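PDB 3D7N: flavodoxin, WrbA-like protein from Agrobacterium tumefaciens, which probably binds FMN and acts as an NAD(P)H:quinone oxidoreductase of the flavodoxin-like WrbA type, passing electrons from the nicotinamide to quinones. Local coordinates for residues Asn8-Tyr13 against Trp49-Ala54. Numbering follows the deposited sequence.
Sequences NTVVVY and WAALDA
Val-10 and Leu-52 meet methyl to methyl where segment 49-54 of the helix packs on strand 9-13, the N-to-C directions of the two segments 139° apart and their axes 8.2 Å apart at the closest. From CB, which projects from the strand toward the helix, the valine splits into two branches with separate partners. CG1, anti to the backbone N (chi1 162°), reaches Leu-52 CD1 at 3.7 Å, the two side chains crossing at about a right angle. CG2, beside the backbone N, comes 4.0 Å from Ala-51 CB and lies slightly closer to that residue's carbonyl oxygen. Leu-52 CD1 also meets Val-12 CG1 at 3.9 Å, so one methyl bridges two alternate residues of the same strand face. Ile-58 and Phe-60 of the adjacent parallel strand 57-65 continue this apolar layer, touching Leu-52 and Val-12 respectively, whereas Val-11 faces helix 19-31 on the other side of the sheet. Beside Ala-54, Asn-8 ND2 gives a weak hydrogen bond to Ala-54 O (3.3 Å). Such helix-on-sheet packing belongs to the flavodoxin-like alpha/beta/alpha sandwich. Its chemistry is chiefly dispersive: Val-10, Val-12 and Leu-52 are buried, consistent with methyls keeping water from this strand face, and the Asn-8 side-chain amide adds a single weak hydrogen bond at the partly exposed margin.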
loop_
_atom_site.group_PDB
_atom_site.type_symbol
_atom_site.label_atom_id
_atom_site.label_comp_id
_atom_site.label_asym_id
_atom_site.label_seq_id
_atom_site.Cartn_x
_atom_site.Cartn_y
_atom_site.Cartn_z
ATOM N N ASN A 8 20.603 -17.727 14.579
ATOM C CA ASN A 8 21.157 -17.699 13.241
ATOM C C ASN A 8 20.254 -16.821 12.378
ATOM O O ASN A 8 19.109 -17.134 12.151
ATOM C CB ASN A 8 21.283 -19.136 12.667
ATOM C CG ASN A 8 21.668 -19.150 11.155
ATOM O OD1 ASN A 8 22.548 -18.368 10.711
ATOM N ND2 ASN A 8 21.010 -20.034 10.362
ATOM N N THR A 9 20.790 -15.689 11.956
ATOM C CA THR A 9 20.126 -14.731 11.097
ATOM C C THR A 9 20.776 -14.784 9.731
ATOM O O THR A 9 21.972 -14.894 9.624
ATOM C CB THR A 9 20.217 -13.325 11.680
ATOM O OG1 THR A 9 19.673 -13.365 12.996
ATOM C CG2 THR A 9 19.399 -12.267 10.815
ATOM N N VAL A 10 19.973 -14.750 8.679
ATOM C CA VAL A 10 20.489 -14.671 7.325
ATOM C C VAL A 10 20.041 -13.375 6.686
ATOM O O VAL A 10 18.862 -13.023 6.764
ATOM C CB VAL A 10 19.983 -15.865 6.486
ATOM C CG1 VAL A 10 20.124 -15.583 4.983
ATOM C CG2 VAL A 10 20.723 -17.154 6.900
ATOM N N VAL A 11 20.969 -12.641 6.084
ATOM C CA VAL A 11 20.611 -11.500 5.250
ATOM C C VAL A 11 20.673 -11.982 3.785
ATOM O O VAL A 11 21.762 -12.430 3.300
ATOM C CB VAL A 11 21.535 -10.303 5.493
ATOM C CG1 VAL A 11 21.300 -9.240 4.442
ATOM C CG2 VAL A 11 21.347 -9.768 6.910
ATOM N N VAL A 12 19.507 -11.951 3.110
ATOM C CA VAL A 12 19.378 -12.356 1.695
ATOM C C VAL A 12 18.978 -11.094 0.933
ATOM O O VAL A 12 17.993 -10.425 1.286
ATOM C CB VAL A 12 18.339 -13.522 1.492
ATOM C CG1 VAL A 12 16.907 -13.100 1.937
ATOM C CG2 VAL A 12 18.360 -14.030 0.049
ATOM N N TYR A 13 19.777 -10.709 -0.056
ATOM C CA TYR A 13 19.622 -9.375 -0.642
ATOM C C TYR A 13 19.994 -9.341 -2.111
ATOM O O TYR A 13 20.823 -10.127 -2.593
ATOM C CB TYR A 13 20.535 -8.363 0.107
ATOM C CG TYR A 13 22.010 -8.595 -0.172
ATOM C CD1 TYR A 13 22.689 -7.844 -1.132
ATOM C CD2 TYR A 13 22.709 -9.618 0.469
ATOM C CE1 TYR A 13 24.048 -8.111 -1.451
ATOM C CE2 TYR A 13 24.084 -9.874 0.173
ATOM C CZ TYR A 13 24.731 -9.111 -0.786
ATOM O OH TYR A 13 26.056 -9.361 -1.093
ATOM N N TRP A 49 19.458 -20.944 -0.281
ATOM C CA TRP A 49 18.128 -21.501 0.034
ATOM C C TRP A 49 18.168 -22.416 1.262
ATOM O O TRP A 49 17.284 -22.362 2.129
ATOM C CB TRP A 49 17.557 -22.293 -1.158
ATOM C CG TRP A 49 17.173 -21.446 -2.343
ATOM C CD1 TRP A 49 17.800 -21.395 -3.558
ATOM C CD2 TRP A 49 16.093 -20.520 -2.420
ATOM N NE1 TRP A 49 17.168 -20.508 -4.391
ATOM C CE2 TRP A 49 16.114 -19.956 -3.716
ATOM C CE3 TRP A 49 15.095 -20.145 -1.544
ATOM C CZ2 TRP A 49 15.192 -19.037 -4.139
ATOM C CZ3 TRP A 49 14.154 -19.218 -1.978
ATOM C CH2 TRP A 49 14.220 -18.672 -3.260
ATOM N N ALA A 50 19.185 -23.250 1.340
ATOM C CA ALA A 50 19.395 -24.072 2.530
ATOM C C ALA A 50 19.593 -23.202 3.789
ATOM O O ALA A 50 19.004 -23.482 4.830
ATOM C CB ALA A 50 20.588 -25.028 2.333
ATOM N N ALA A 51 20.416 -22.161 3.684
ATOM C CA ALA A 51 20.626 -21.228 4.773
ATOM C C ALA A 51 19.308 -20.599 5.201
ATOM O O ALA A 51 19.036 -20.517 6.376
ATOM C CB ALA A 51 21.613 -20.151 4.361
ATOM N N LEU A 52 18.472 -20.188 4.256
ATOM C CA LEU A 52 17.168 -19.592 4.606
ATOM C C LEU A 52 16.286 -20.585 5.359
ATOM O O LEU A 52 15.760 -20.261 6.408
ATOM C CB LEU A 52 16.400 -19.124 3.379
ATOM C CG LEU A 52 16.647 -17.804 2.614
ATOM C CD1 LEU A 52 16.900 -16.618 3.526
ATOM C CD2 LEU A 52 17.780 -18.005 1.611
ATOM N N ASP A 53 16.109 -21.795 4.827
ATOM C CA ASP A 53 15.395 -22.838 5.584
ATOM C C ASP A 53 15.997 -23.125 7.001
ATOM O O ASP A 53 15.271 -23.559 7.885
ATOM C CB ASP A 53 15.321 -24.177 4.829
ATOM C CG ASP A 53 14.555 -24.100 3.505
ATOM O OD1 ASP A 53 14.013 -23.037 3.102
ATOM O OD2 ASP A 53 14.535 -25.163 2.840
ATOM N N ALA A 54 17.283 -22.875 7.222
ATOM C CA ALA A 54 17.894 -23.183 8.552
ATOM C C ALA A 54 17.987 -21.951 9.456
ATOM O O ALA A 54 18.414 -22.065 10.594
ATOM C CB ALA A 54 19.285 -23.854 8.409
#